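Local coordinates for protein pyridoxal 5'-phosphate synthase subunit PdxT (Thermus thermophilus, PDB 2YWD) that probably hydrolyses glutamine to glutamate and ammonia, which is passed to the partner subunit PdxS for the synthesis of pyridoxal 5'-phosphate, at residues D64-R69 / P98-L103; K18-R23 / R180-F185; E121-E126 / L157-R162. One frame throughout, in Å; residues are numbered along the deposited sequence.

Interaction 1 of 3, residues D64-R69 / P98-L103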
# COMPACT_ATOMS: atom_id res chain seq x y z
N ASP A 64 3.58 10.83 -11.36
CA ASP A 64 4.34 10.59 -12.58
C ASP A 64 5.78 10.13 -12.33
O ASP A 64 6.27 9.23 -13.02
CB ASP A 64 4.31 11.86 -13.44
CG ASP A 64 2.89 12.24 -13.84
OD1 ASP A 64 2.61 13.44 -14.02
OD2 ASP A 64 2.05 11.32 -13.97
N GLU A 65 6.45 10.72 -11.34
CA GLU A 65 7.83 10.34 -11.03
C GLU A 65 7.85 8.92 -10.47
O GLU A 65 8.73 8.12 -10.79
CB GLU A 65 8.44 11.31 -10.04
CG GLU A 65 9.91 11.05 -9.69
CD GLU A 65 10.83 11.04 -10.91
OE1 GLU A 65 10.52 11.74 -11.91
OE2 GLU A 65 11.87 10.36 -10.87
N VAL A 66 6.88 8.60 -9.62
CA VAL A 66 6.81 7.27 -9.05
C VAL A 66 6.60 6.25 -10.17
O VAL A 66 7.24 5.20 -10.19
CB VAL A 66 5.68 7.15 -8.01
CG1 VAL A 66 5.46 5.70 -7.64
CG2 VAL A 66 6.03 7.95 -6.76
N ARG A 67 5.70 6.56 -11.11
CA ARG A 67 5.44 5.65 -12.22
C ARG A 67 6.73 5.36 -12.97
O ARG A 67 7.03 4.22 -13.33
CB ARG A 67 4.39 6.25 -13.17
CG ARG A 67 4.01 5.33 -14.32
CD ARG A 67 2.90 5.89 -15.21
NE ARG A 67 1.63 6.04 -14.50
CZ ARG A 67 1.16 7.20 -14.03
NH1 ARG A 67 1.85 8.32 -14.20
NH2 ARG A 67 0.00 7.22 -13.38
N LYS A 68 7.51 6.41 -13.21
CA LYS A 68 8.78 6.30 -13.91
C LYS A 68 9.78 5.45 -13.12
O LYS A 68 10.45 4.58 -13.68
CB LYS A 68 9.36 7.70 -14.15
CG LYS A 68 10.73 7.71 -14.81
CD LYS A 68 11.30 9.12 -14.84
CE LYS A 68 12.72 9.12 -15.40
NZ LYS A 68 13.62 8.22 -14.62
N ARG A 69 9.87 5.71 -11.82
CA ARG A 69 10.78 4.97 -10.95
C ARG A 69 10.45 3.48 -10.88
O ARG A 69 11.35 2.64 -10.93
CB ARG A 69 10.76 5.58 -9.54
CG ARG A 69 11.39 6.97 -9.45
CD ARG A 69 12.90 6.92 -9.62
NE ARG A 69 13.53 6.10 -8.60
CZ ARG A 69 13.68 6.47 -7.33
NH1 ARG A 69 13.27 7.66 -6.93
NH2 ARG A 69 14.23 5.63 -6.46
N PRO A 98 -7.94 10.08 -9.52
CA PRO A 98 -6.48 10.22 -9.65
C PRO A 98 -5.78 9.08 -8.92
O PRO A 98 -6.07 8.82 -7.75
CB PRO A 98 -6.21 11.57 -8.98
CG PRO A 98 -7.48 12.34 -9.26
CD PRO A 98 -8.55 11.31 -8.99
N ARG A 99 -4.87 8.40 -9.60
CA ARG A 99 -4.15 7.27 -9.00
C ARG A 99 -2.94 6.89 -9.84
O ARG A 99 -2.82 7.33 -10.98
CB ARG A 99 -5.08 6.07 -8.89
CG ARG A 99 -5.61 5.59 -10.24
CD ARG A 99 -6.62 4.47 -10.05
NE ARG A 99 -7.12 3.94 -11.32
CZ ARG A 99 -8.02 4.54 -12.09
NH1 ARG A 99 -8.54 5.71 -11.73
NH2 ARG A 99 -8.41 3.97 -13.22
N LEU A 100 -2.06 6.07 -9.27
CA LEU A 100 -0.87 5.61 -9.98
C LEU A 100 -1.28 4.56 -11.01
O LEU A 100 -0.90 4.65 -12.18
CB LEU A 100 0.15 5.00 -9.00
CG LEU A 100 1.41 4.41 -9.65
CD1 LEU A 100 2.14 5.49 -10.44
CD2 LEU A 100 2.32 3.84 -8.57
N GLY A 101 -2.05 3.57 -10.56
CA GLY A 101 -2.55 2.54 -11.45
C GLY A 101 -1.58 1.54 -12.04
O GLY A 101 -1.81 1.04 -13.14
N VAL A 102 -0.50 1.24 -11.33
CA VAL A 102 0.49 0.29 -11.84
C VAL A 102 0.11 -1.16 -11.53
O VAL A 102 0.47 -2.08 -12.27
CB VAL A 102 1.90 0.58 -11.27
CG1 VAL A 102 1.90 0.41 -9.76
CG2 VAL A 102 2.93 -0.33 -11.91
N LEU A 103 -0.62 -1.37 -10.43
CA LEU A 103 -1.03 -2.71 -10.03
C LEU A 103 -2.20 -3.21 -10.88
O LEU A 103 -3.24 -2.57 -10.95
CB LEU A 103 -1.42 -2.71 -8.55
CG LEU A 103 -1.94 -4.03 -7.97
CD1 LEU A 103 -0.82 -5.05 -7.96
CD2 LEU A 103 -2.46 -3.79 -6.56
O HOH W 1 0.21 3.59 -14.47
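Arg67, on helix 62-71, and Leu100, in the loop leading to strand 103-108, run alongside one another, pointing opposite ways, with Val66 touching Leu100 on the inner side. The tight part is apolar. Leu100 CD1 lies 3.6 Å from Arg67 CB and reaches over one face of the guanidinium, nearer its rim than its middle. The other methyl, Leu100 CD2, meets Val66 CG1 at 3.8 Å, Val66 lying across the Leu100 fork. Leu100 CG stands anti to its own nitrogen (chi1 177°), which sends the methyl fork toward the helix. Trp86 and Leu77 touch both Val66 and Leu100, and this end is buried.

The outer part is looser and carries the polar groups. Arg67 is extended as far as CD and then bends at chi3, bringing NH2 to Leu100 O at 3.0 Å; the N-H...O angle of 151° is moderately straight, and the oxygen lies somewhat out of the guanidinium plane. A water accepts from Arg67 NE at 2.8 Å and donates to the same Leu100 O at 2.8 Å, so two donors grip one carbonyl. On the helix side, Arg67 NH1 forms a salt bridge of 3.0 Å with Asp64 OD2, which lies in the guanidinium plane and uses its anti lone pair, while Glu63 OE2 pairs with NH2.

The guanidinium is thus fixed in rotation by two carboxylates, a carbonyl and a water. Its charge is probably offset by Glu63 and Asp64, carboxylates of the same helix, and its remaining N-H capacity ties the loop backbone to that helix.

Interaction 2 of 3, residues K18-R23 / R180-F185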
# COMPACT_ATOMS: atom_id res chain seq x y z
N LYS A 18 5.56 5.29 10.00
CA LYS A 18 6.88 5.74 10.46
C LYS A 18 7.20 5.04 11.78
O LYS A 18 8.33 4.60 12.00
CB LYS A 18 6.90 7.25 10.66
CG LYS A 18 6.65 8.06 9.40
CD LYS A 18 6.75 9.56 9.66
CE LYS A 18 8.20 10.00 9.89
NZ LYS A 18 8.84 9.38 11.09
N GLU A 19 6.21 4.96 12.66
CA GLU A 19 6.38 4.32 13.95
C GLU A 19 6.66 2.83 13.78
O GLU A 19 7.52 2.27 14.45
CB GLU A 19 5.13 4.51 14.81
CG GLU A 19 4.86 5.94 15.20
CD GLU A 19 3.52 6.11 15.90
OE1 GLU A 19 3.21 7.25 16.31
OE2 GLU A 19 2.79 5.10 16.04
N ALA A 20 5.93 2.20 12.87
CA ALA A 20 6.12 0.78 12.61
C ALA A 20 7.53 0.53 12.07
O ALA A 20 8.17 -0.46 12.41
CB ALA A 20 5.07 0.27 11.62
N LEU A 21 8.00 1.44 11.22
CA LEU A 21 9.33 1.31 10.62
C LEU A 21 10.45 1.47 11.64
O LEU A 21 11.56 0.97 11.42
CB LEU A 21 9.49 2.31 9.48
CG LEU A 21 8.72 1.96 8.20
CD1 LEU A 21 8.76 3.12 7.21
CD2 LEU A 21 9.33 0.71 7.58
N LYS A 22 10.18 2.15 12.74
CA LYS A 22 11.21 2.33 13.77
C LYS A 22 11.62 0.97 14.34
O LYS A 22 12.77 0.77 14.70
CB LYS A 22 10.70 3.23 14.90
CG LYS A 22 10.45 4.67 14.48
CD LYS A 22 10.01 5.53 15.67
CE LYS A 22 8.68 5.05 16.25
NZ LYS A 22 8.19 5.93 17.35
N ARG A 23 10.67 0.04 14.41
CA ARG A 23 10.95 -1.28 14.94
C ARG A 23 11.91 -2.06 14.05
O ARG A 23 12.44 -3.09 14.45
CB ARG A 23 9.65 -2.08 15.12
CG ARG A 23 8.68 -1.45 16.11
CD ARG A 23 7.67 -2.45 16.64
NE ARG A 23 6.74 -1.82 17.57
CZ ARG A 23 5.76 -1.00 17.21
NH1 ARG A 23 5.57 -0.71 15.93
NH2 ARG A 23 4.98 -0.45 18.13
N ARG A 180 6.85 -7.57 10.94
CA ARG A 180 7.23 -8.58 9.95
C ARG A 180 6.76 -8.34 8.52
O ARG A 180 7.45 -8.73 7.57
CB ARG A 180 6.78 -9.96 10.42
CG ARG A 180 7.60 -10.49 11.59
CD ARG A 180 7.11 -11.88 11.96
NE ARG A 180 5.70 -11.84 12.32
CZ ARG A 180 4.85 -12.83 12.09
NH1 ARG A 180 5.26 -13.94 11.49
NH2 ARG A 180 3.58 -12.69 12.45
N LEU A 181 5.59 -7.73 8.33
CA LEU A 181 5.13 -7.47 6.97
C LEU A 181 5.95 -6.31 6.40
O LEU A 181 6.25 -6.28 5.21
CB LEU A 181 3.63 -7.17 6.95
CG LEU A 181 2.99 -7.04 5.56
CD1 LEU A 181 3.46 -8.16 4.64
CD2 LEU A 181 1.46 -7.06 5.70
N HIS A 182 6.31 -5.35 7.25
CA HIS A 182 7.12 -4.23 6.80
C HIS A 182 8.51 -4.73 6.41
O HIS A 182 9.08 -4.30 5.40
CB HIS A 182 7.25 -3.16 7.89
CG HIS A 182 6.04 -2.28 8.01
ND1 HIS A 182 4.86 -2.70 8.58
CD2 HIS A 182 5.83 -1.00 7.63
CE1 HIS A 182 3.98 -1.72 8.55
NE2 HIS A 182 4.54 -0.67 7.97
N ARG A 183 9.06 -5.64 7.21
CA ARG A 183 10.39 -6.19 6.91
C ARG A 183 10.33 -6.97 5.60
O ARG A 183 11.25 -6.90 4.78
CB ARG A 183 10.86 -7.10 8.06
CG ARG A 183 12.18 -7.84 7.77
CD ARG A 183 13.32 -6.88 7.45
NE ARG A 183 13.83 -6.20 8.64
CZ ARG A 183 14.68 -5.18 8.61
NH1 ARG A 183 15.12 -4.72 7.45
NH2 ARG A 183 15.12 -4.64 9.74
N TYR A 184 9.24 -7.72 5.40
CA TYR A 184 9.06 -8.49 4.18
C TYR A 184 9.17 -7.53 2.99
O TYR A 184 9.81 -7.83 1.98
CB TYR A 184 7.68 -9.16 4.18
CG TYR A 184 7.31 -9.85 2.89
CD1 TYR A 184 7.82 -11.11 2.57
CD2 TYR A 184 6.45 -9.23 1.98
CE1 TYR A 184 7.49 -11.73 1.36
CE2 TYR A 184 6.12 -9.84 0.77
CZ TYR A 184 6.64 -11.09 0.47
OH TYR A 184 6.32 -11.70 -0.72
N PHE A 185 8.53 -6.37 3.12
CA PHE A 185 8.55 -5.36 2.07
C PHE A 185 9.96 -4.80 1.85
O PHE A 185 10.41 -4.67 0.71
CB PHE A 185 7.58 -4.21 2.42
CG PHE A 185 7.69 -3.03 1.48
CD1 PHE A 185 7.55 -3.20 0.11
CD2 PHE A 185 7.94 -1.75 1.98
CE1 PHE A 185 7.66 -2.11 -0.76
CE2 PHE A 185 8.05 -0.66 1.12
CZ PHE A 185 7.91 -0.84 -0.25
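His182 NE2, with Ala20 CB resting against it at 3.8 Å, is hydrogen-bonded to ND1 of His17, one turn earlier than Leu21 on helix 14-22. That bond joins the two helices by their side chains; the rest of the contact is apolar. Ala20 CB lies over one face of the imidazole, off toward the NE2-CE1 rim, 4.0 Å from the ring centroid and 21° off the ring normal, which makes a CH-pi contact. Leu21 comes to another part of the ring: its CD2 is 3.9 Å from His182 CD2, with the leucine set crosswise to the histidine. His182 CG sits beside the backbone N and anti to the carbonyl carbon (chi1 -79°), which swings the ring across to helix 14-22. Replacing His182 with an alanine would probably leave His17 ND1 without its partner and open a gap beside Ala20 and Leu21.

Beneath both helices is the central sheet. Ile44 of strand 42-45 touches Leu21 and His182 alike, and Leu21 also packs on Val5 and Val7. At the outer end of the interface Arg23 NH2 pairs with Glu177 OE1.

The helix pair meets right beside Glu174, predicted to belong to the charge relay. The chemistry here is that of a buried imidazole whose NE2 is bonded to His17 ND1, while one ring face takes Ala20 and the CD2 corner takes Leu21.

Interaction 3 of 3, residues E121-E126 / L157-R162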
# COMPACT_ATOMS: atom_id res chain seq x y z
N GLU A 121 -8.97 -9.75 11.75
CA GLU A 121 -8.89 -11.16 11.42
C GLU A 121 -7.45 -11.66 11.41
O GLU A 121 -6.55 -10.96 10.94
CB GLU A 121 -9.47 -11.42 10.02
CG GLU A 121 -10.95 -11.14 9.86
CD GLU A 121 -11.82 -12.11 10.63
OE1 GLU A 121 -11.35 -13.25 10.87
OE2 GLU A 121 -12.96 -11.75 10.97
N ASP A 122 -7.23 -12.87 11.91
CA ASP A 122 -5.89 -13.44 11.86
C ASP A 122 -5.72 -13.97 10.45
O ASP A 122 -6.57 -14.71 9.96
CB ASP A 122 -5.73 -14.55 12.89
CG ASP A 122 -5.61 -14.01 14.30
OD1 ASP A 122 -4.74 -13.13 14.52
OD2 ASP A 122 -6.38 -14.45 15.17
N LEU A 123 -4.64 -13.59 9.79
CA LEU A 123 -4.40 -14.01 8.41
C LEU A 123 -3.16 -14.87 8.24
O LEU A 123 -2.18 -14.74 8.98
CB LEU A 123 -4.28 -12.78 7.51
CG LEU A 123 -5.32 -11.67 7.67
CD1 LEU A 123 -4.84 -10.42 6.95
CD2 LEU A 123 -6.67 -12.12 7.13
N GLU A 124 -3.20 -15.74 7.24
CA GLU A 124 -2.06 -16.59 6.93
C GLU A 124 -1.36 -15.97 5.73
O GLU A 124 -1.91 -15.93 4.63
CB GLU A 124 -2.51 -18.01 6.60
CG GLU A 124 -2.76 -18.85 7.83
CD GLU A 124 -1.55 -18.88 8.75
OE1 GLU A 124 -0.46 -19.27 8.28
OE2 GLU A 124 -1.69 -18.51 9.94
N VAL A 125 -0.15 -15.46 5.96
CA VAL A 125 0.64 -14.82 4.91
C VAL A 125 1.72 -15.77 4.40
O VAL A 125 2.52 -16.29 5.17
CB VAL A 125 1.30 -13.53 5.43
CG1 VAL A 125 2.11 -12.88 4.33
CG2 VAL A 125 0.23 -12.58 5.95
N GLU A 126 1.72 -15.99 3.09
CA GLU A 126 2.70 -16.89 2.48
C GLU A 126 4.13 -16.45 2.79
O GLU A 126 4.50 -15.30 2.57
CB GLU A 126 2.49 -16.94 0.97
CG GLU A 126 3.47 -17.85 0.24
CD GLU A 126 3.30 -17.81 -1.27
OE1 GLU A 126 3.35 -16.70 -1.84
OE2 GLU A 126 3.11 -18.88 -1.88
N LEU A 157 -10.96 -14.64 -0.17
CA LEU A 157 -10.77 -13.29 -0.70
C LEU A 157 -9.36 -12.76 -0.52
O LEU A 157 -8.85 -12.68 0.60
CB LEU A 157 -11.77 -12.33 -0.04
CG LEU A 157 -11.72 -10.86 -0.49
CD1 LEU A 157 -12.11 -10.75 -1.97
CD2 LEU A 157 -12.66 -10.04 0.38
N PRO A 158 -8.70 -12.38 -1.62
CA PRO A 158 -7.34 -11.84 -1.56
C PRO A 158 -7.32 -10.54 -0.76
O PRO A 158 -8.15 -9.66 -1.00
CB PRO A 158 -7.00 -11.59 -3.03
CG PRO A 158 -7.81 -12.62 -3.75
CD PRO A 158 -9.13 -12.54 -3.02
N VAL A 159 -6.38 -10.41 0.17
CA VAL A 159 -6.25 -9.20 0.98
C VAL A 159 -4.82 -8.65 0.98
O VAL A 159 -4.58 -7.53 1.43
CB VAL A 159 -6.72 -9.42 2.44
CG1 VAL A 159 -8.21 -9.74 2.45
CG2 VAL A 159 -5.92 -10.54 3.09
N LEU A 160 -3.88 -9.46 0.50
CA LEU A 160 -2.48 -9.04 0.39
C LEU A 160 -2.01 -9.58 -0.95
O LEU A 160 -2.01 -10.79 -1.17
CB LEU A 160 -1.61 -9.62 1.51
CG LEU A 160 -0.13 -9.23 1.42
CD1 LEU A 160 0.01 -7.71 1.57
CD2 LEU A 160 0.69 -9.93 2.50
N VAL A 161 -1.61 -8.68 -1.85
CA VAL A 161 -1.17 -9.10 -3.17
C VAL A 161 0.15 -8.47 -3.56
O VAL A 161 0.52 -7.41 -3.06
CB VAL A 161 -2.22 -8.75 -4.25
CG1 VAL A 161 -3.56 -9.39 -3.90
CG2 VAL A 161 -2.36 -7.23 -4.35
N ARG A 162 0.87 -9.14 -4.45
CA ARG A 162 2.16 -8.65 -4.91
C ARG A 162 2.34 -8.78 -6.41
O ARG A 162 1.92 -9.76 -7.02
CB ARG A 162 3.28 -9.41 -4.19
CG ARG A 162 4.68 -9.09 -4.71
CD ARG A 162 5.77 -9.84 -3.94
NE ARG A 162 7.09 -9.58 -4.50
CZ ARG A 162 8.23 -10.05 -4.01
NH1 ARG A 162 8.24 -10.81 -2.92
NH2 ARG A 162 9.38 -9.76 -4.60
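A classic beta bulge in strand 157-163, with Val159 and Leu160 both set opposite Ala152 of strand 149-154, probably explains why these consecutive side chains turn to the same side, where Leu123 and Val125 of strand 118-125 wait. Leu123 and Val159 meet tip to tip, Leu123 CD1 coming to 4.0 Å from Val159 CG2. Two residues further along the hairpin strand, Val125 CG1 touches Leu160 CD2 at 3.8 Å, and here the valine stands square to the leucine.

The torsions fit these roles. Val159 CG2 is wedged between its own N and C (chi1 -64° places CG1 beside N), and it is this methyl that faces Leu123. Leu160 CG stands anti to the backbone N (chi1 179°), which carries the CD2 branch out to Val125 CG1. The nearest CA atoms are 9.0 Å apart for Leu123 and Val159 and 8.0 Å for Val125 and Leu160, too far for neighbouring strands of one sheet, so the two layers meet through methyl groups alone.

All four residues are buried. Phe135, from the partner strand 129-136 of the hairpin, touches both Leu123 and Val159, and Phe131 packs on Val125; Leu160 also rests on Leu167 and Ser169 of strand 166-169. The hairpin 118-125/129-136 thereby lies against the antiparallel part of the central mixed sheet, an arrangement in keeping with the class I glutamine amidotransferase fold.

Interactions 2 and 3 are neighbours, their centres about 17 Å apart: Leu181 CD1 packs on Leu160 CD2 at 3.9 Å, and Tyr184 OH and Arg162 NH1, 3.1 Å apart, probably share a hydrogen bond. Interaction 1 lies across the chain's centre from both, about 23 Å from interaction 2 and about 24 Å from interaction 3 between centres, yet Leu103 CD2 still touches Val161 CG2 at 4.1 Å. Along the chain, interactions 1 and 3 follow one another inside the loop closed by interaction 2. Interaction 2 comes nearest the predicted charge relay, the side chains of His182 and Glu174 lying about 4 Å apart; the side chains of Leu160 and Glu174 are about 10 Å apart.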